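Local coordinates for transcriptional regulatory protein FixJ (Sinorhizobium meliloti, PDB 1DBW) that acts, once activated by the kinase FixL, as a transcription activator that switches on nifA and fixK for nitrogen fixation, and is represented here by its receiver domain, at residues 2-7 and 114-119; 7-12 and 49-54. The protein carries 2 engineered substitutions. All blocks are in the same frame, centred on the assembly; numbering follows the deposited sequence.

Interaction 1: 2-7 and 114-119; sequences QDYTVH and AIERAS. Engineered in segment 2-7: Gln-2 (natural residue Thr).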
# COMPACT_ATOMS: atom_id res chain seq x y z
N GLN A 2 -4.03 -18.64 0.49
CA GLN A 2 -2.72 -18.03 0.24
C GLN A 2 -2.21 -17.27 1.47
O GLN A 2 -2.91 -16.45 2.01
CB GLN A 2 -2.77 -17.12 -1.00
CG GLN A 2 -1.51 -16.28 -1.18
CD GLN A 2 -1.39 -15.64 -2.55
OE1 GLN A 2 -0.35 -15.76 -3.19
NE2 GLN A 2 -2.43 -14.92 -3.00
N ASP A 3 -0.99 -17.56 1.90
CA ASP A 3 -0.38 -16.90 3.06
C ASP A 3 0.38 -15.64 2.62
O ASP A 3 1.62 -15.65 2.55
CB ASP A 3 0.61 -17.84 3.77
CG ASP A 3 1.22 -17.23 5.03
OD1 ASP A 3 0.66 -16.25 5.58
OD2 ASP A 3 2.31 -17.67 5.46
N TYR A 4 -0.31 -14.54 2.37
CA TYR A 4 0.42 -13.35 1.95
C TYR A 4 0.43 -12.31 3.06
O TYR A 4 -0.32 -12.42 4.03
CB TYR A 4 -0.21 -12.76 0.68
CG TYR A 4 -1.65 -12.31 0.88
CD1 TYR A 4 -2.73 -13.18 0.70
CD2 TYR A 4 -1.94 -10.97 1.17
CE1 TYR A 4 -4.05 -12.74 0.79
CE2 TYR A 4 -3.25 -10.51 1.27
CZ TYR A 4 -4.30 -11.41 1.07
OH TYR A 4 -5.59 -10.94 1.09
N THR A 5 1.32 -11.33 2.94
CA THR A 5 1.44 -10.30 3.94
C THR A 5 1.11 -8.94 3.37
O THR A 5 1.43 -8.69 2.21
CB THR A 5 2.91 -10.25 4.46
OG1 THR A 5 3.21 -11.53 5.06
CG2 THR A 5 3.09 -9.16 5.53
N VAL A 6 0.36 -8.15 4.14
CA VAL A 6 0.02 -6.79 3.72
C VAL A 6 1.08 -5.88 4.36
O VAL A 6 1.17 -5.79 5.57
CB VAL A 6 -1.37 -6.34 4.24
CG1 VAL A 6 -1.69 -4.92 3.66
CG2 VAL A 6 -2.45 -7.31 3.81
N HIS A 7 1.79 -5.12 3.51
CA HIS A 7 2.86 -4.22 3.98
C HIS A 7 2.32 -2.83 3.96
O HIS A 7 1.96 -2.38 2.88
CB HIS A 7 4.06 -4.35 3.03
CG HIS A 7 4.75 -5.68 3.16
ND1 HIS A 7 5.70 -5.91 4.14
CD2 HIS A 7 4.55 -6.86 2.54
CE1 HIS A 7 6.05 -7.18 4.11
NE2 HIS A 7 5.37 -7.79 3.15
N ALA A 114 -10.13 -4.36 -1.78
CA ALA A 114 -9.04 -3.94 -2.65
C ALA A 114 -7.78 -4.79 -2.38
O ALA A 114 -7.12 -5.22 -3.32
CB ALA A 114 -8.75 -2.46 -2.46
N ILE A 115 -7.44 -5.00 -1.10
CA ILE A 115 -6.28 -5.80 -0.75
C ILE A 115 -6.43 -7.24 -1.24
O ILE A 115 -5.50 -7.83 -1.78
CB ILE A 115 -6.02 -5.79 0.81
CG1 ILE A 115 -5.66 -4.36 1.27
CG2 ILE A 115 -4.93 -6.81 1.15
CD1 ILE A 115 -5.64 -4.16 2.80
N GLU A 116 -7.63 -7.81 -1.09
CA GLU A 116 -7.87 -9.17 -1.58
C GLU A 116 -7.72 -9.22 -3.12
O GLU A 116 -7.09 -10.14 -3.66
CB GLU A 116 -9.25 -9.65 -1.12
CG GLU A 116 -9.39 -9.69 0.39
CD GLU A 116 -10.78 -10.09 0.85
OE1 GLU A 116 -10.92 -10.54 2.01
OE2 GLU A 116 -11.74 -9.96 0.06
N ARG A 117 -8.20 -8.19 -3.79
CA ARG A 117 -8.09 -8.10 -5.26
C ARG A 117 -6.62 -8.04 -5.65
O ARG A 117 -6.19 -8.71 -6.59
CB ARG A 117 -8.77 -6.83 -5.77
CG ARG A 117 -9.88 -7.05 -6.80
CD ARG A 117 -11.14 -7.66 -6.18
NE ARG A 117 -10.92 -9.05 -5.75
CZ ARG A 117 -11.37 -9.55 -4.61
NH1 ARG A 117 -12.09 -8.79 -3.78
NH2 ARG A 117 -11.10 -10.82 -4.28
N ALA A 118 -5.85 -7.23 -4.92
CA ALA A 118 -4.43 -7.10 -5.21
C ALA A 118 -3.68 -8.41 -4.94
O ALA A 118 -2.74 -8.73 -5.66
CB ALA A 118 -3.80 -5.95 -4.41
N SER A 119 -4.13 -9.17 -3.94
CA SER A 119 -3.45 -10.43 -3.59
C SER A 119 -3.61 -11.46 -4.70
O SER A 119 -2.82 -12.40 -4.80
CB SER A 119 -4.01 -11.00 -2.28
OG SER A 119 -5.29 -11.59 -2.51
O HOH W 1 -5.21 -14.69 -2.14

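Interaction 2: 7-12 and 49-54; sequences HIVDDE and GVLVTD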
# COMPACT_ATOMS: atom_id res chain seq x y z
N HIS A 7 1.79 -5.12 3.51
CA HIS A 7 2.86 -4.22 3.98
C HIS A 7 2.32 -2.83 3.96
O HIS A 7 1.96 -2.38 2.88
CB HIS A 7 4.06 -4.35 3.03
CG HIS A 7 4.75 -5.68 3.16
ND1 HIS A 7 5.70 -5.91 4.14
CD2 HIS A 7 4.55 -6.86 2.54
CE1 HIS A 7 6.05 -7.18 4.11
NE2 HIS A 7 5.37 -7.79 3.15
N ILE A 8 2.17 -2.22 5.15
CA ILE A 8 1.59 -0.88 5.23
C ILE A 8 2.67 0.16 5.42
O ILE A 8 3.47 0.10 6.35
CB ILE A 8 0.62 -0.76 6.39
CG1 ILE A 8 -0.42 -1.91 6.37
CG2 ILE A 8 -0.07 0.60 6.32
CD1 ILE A 8 -1.42 -1.78 5.29
N VAL A 9 2.67 1.14 4.54
CA VAL A 9 3.68 2.18 4.61
C VAL A 9 2.85 3.44 4.84
O VAL A 9 2.08 3.83 3.99
CB VAL A 9 4.51 2.24 3.28
CG1 VAL A 9 5.62 3.25 3.39
CG2 VAL A 9 5.14 0.91 3.02
N ASP A 10 2.87 3.95 6.06
CA ASP A 10 2.08 5.16 6.36
C ASP A 10 2.93 6.16 7.13
O ASP A 10 3.57 5.82 8.13
CB ASP A 10 0.81 4.78 7.14
CG ASP A 10 -0.25 5.89 7.18
OD1 ASP A 10 0.08 7.10 7.03
OD2 ASP A 10 -1.43 5.55 7.36
N ASP A 11 2.95 7.39 6.60
CA ASP A 11 3.71 8.49 7.17
C ASP A 11 3.14 9.01 8.50
O ASP A 11 3.90 9.24 9.46
CB ASP A 11 3.82 9.64 6.16
CG ASP A 11 2.48 10.33 5.89
OD1 ASP A 11 2.40 11.56 6.06
OD2 ASP A 11 1.50 9.64 5.52
N GLU A 12 1.82 9.18 8.56
CA GLU A 12 1.15 9.67 9.76
C GLU A 12 1.05 8.53 10.79
O GLU A 12 0.26 7.60 10.61
CB GLU A 12 -0.24 10.21 9.41
CG GLU A 12 -0.81 11.19 10.44
CD GLU A 12 -1.92 12.07 9.88
OE1 GLU A 12 -1.71 12.72 8.83
OE2 GLU A 12 -3.01 12.14 10.49
N GLY A 49 3.73 -10.59 -1.00
CA GLY A 49 3.30 -9.44 -0.25
C GLY A 49 2.52 -8.45 -1.10
O GLY A 49 2.70 -8.38 -2.32
N VAL A 50 1.57 -7.79 -0.45
CA VAL A 50 0.79 -6.72 -1.09
C VAL A 50 1.21 -5.44 -0.38
O VAL A 50 1.33 -5.42 0.84
CB VAL A 50 -0.74 -6.92 -0.90
CG1 VAL A 50 -1.54 -5.68 -1.37
CG2 VAL A 50 -1.16 -8.13 -1.69
N LEU A 51 1.30 -4.35 -1.12
CA LEU A 51 1.69 -3.08 -0.52
C LEU A 51 0.51 -2.14 -0.44
O LEU A 51 -0.31 -2.09 -1.37
CB LEU A 51 2.75 -2.41 -1.41
CG LEU A 51 3.09 -0.93 -1.09
CD1 LEU A 51 3.77 -0.78 0.32
CD2 LEU A 51 4.05 -0.46 -2.20
N VAL A 52 0.37 -1.48 0.71
CA VAL A 52 -0.70 -0.49 0.88
C VAL A 52 0.01 0.77 1.33
O VAL A 52 0.66 0.79 2.38
CB VAL A 52 -1.72 -0.89 1.90
CG1 VAL A 52 -2.76 0.23 2.06
CG2 VAL A 52 -2.47 -2.17 1.44
N THR A 53 -0.11 1.85 0.54
CA THR A 53 0.53 3.09 0.93
C THR A 53 -0.47 4.15 1.36
O THR A 53 -1.62 4.14 0.91
CB THR A 53 1.34 3.70 -0.25
OG1 THR A 53 0.43 4.17 -1.25
CG2 THR A 53 2.27 2.66 -0.88
N ASP A 54 -0.07 4.96 2.33
CA ASP A 54 -0.86 6.12 2.76
C ASP A 54 0.22 7.15 3.10
O ASP A 54 0.60 7.32 4.28
CB ASP A 54 -1.76 5.85 3.98
CG ASP A 54 -2.68 7.05 4.31
OD1 ASP A 54 -3.50 6.92 5.24
OD2 ASP A 54 -2.58 8.11 3.64

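Interaction 1: 2-7 and 114-119
One face of the Tyr-4 ring is covered by Ser-119, whose CB sits 3.5 Å from the ring centroid and 17° off its normal, a CH-pi contact displaced toward the hydroxyl end of the ring. At the edge, near the ring plane, the CG2 methyl of Ile-115 lies 4.1 Å from Tyr-4 CE2. The ring is brought over the helix by an uncommon torsion: CG of Tyr-4 stands between its own backbone N and carbonyl carbon (chi1 62°). Deeper in, Val-6 and Ile-115 meet almost at right angles, Val-6 CG2 lying 3.7 Å from Ile-115 CG2.

The hydroxyl of Ser-119 turns back to its own helix and gives a short bond to the carbonyl O of Glu-116, with OG and O 2.6 Å apart. A water donates to the same OG and accepts from NE2 of Gln-2, an engineered residue. That amide also donates directly to Ser-119 O (NE2 to O 3.1 Å), but the bond is bent, 139° at the hydrogen, and reaches the carbonyl from above its plane.

Phe-28 and Leu-122 add further cover around Tyr-4, while Leu-23 of helix 13-25 touches both Val-6 and Ile-115. Helix 108-119 thus closes over the start of strand 5-10, the last helix against the first strand, as in the doubly wound beta/alpha fold of CheY-like receiver domains.

Interaction 2: 7-12 and 49-54
With CG anti to the backbone N in both Asp-10 (chi1 -165°) and Asp-54 (chi1 -175°), the two carboxylates rise side by side from adjacent strands at the acidic, magnesium-binding site of the receiver domain. Their planes are 41° apart, and OD2 of Asp-10 comes within 3.3 Å of OD1 of Asp-54. Both acids bind magnesium, as does Asp-11; Lys-104 forms a salt bridge with Asp-54 OD2. Asp-54 is also the predicted phosphorylation site.

Below the acids the strands run parallel, with Ile-8 beside Val-52 and Val-9 beside Thr-53. Nearly straight bonds alternate along the ladder: His-7 N to Val-50 O, Val-52 N to His-7 O, Val-9 N to Val-52 O and Asp-54 N to Val-9 O. On the face that carries the acids, Ile-8 CD1 packs 3.5 Å from Val-52 CB; on the other, Val-9 CG2 presses tightly on Leu-51 CD1, also at 3.5 Å. His-7 turns its ring edge toward Gly-49 CA, and its ND1 is hydrogen-bonded to NE2 of His-33.

The last rung, between Asp-10 and Asp-54, is closed by a weak bond: Asp-11 N donates to Asp-54 O over 3.3 Å.

The two contacts share His-7 and follow strand 5-10 from start to finish: interaction 1 covers its beginning with the last helix, and interaction 2 pairs its later part with strand 49-54. Their centres are 12 Å apart, yet they touch directly. Val-6 CG1 packs 3.6 Å from Val-52 CG2, and Val-50 CG2 lies 3.8 Å from Ser-119 CA, so valines of strand 49-54 continue the apolar layer beneath helix 108-119. Thr-5 O and Val-50 N, 2.8 Å apart, probably extend the ladder backwards. The magnesium site belongs to interaction 2; the nearest side-chain atoms of Val-6, in interaction 1, and of Asp-10 or Asp-54 are about 11 Å apart.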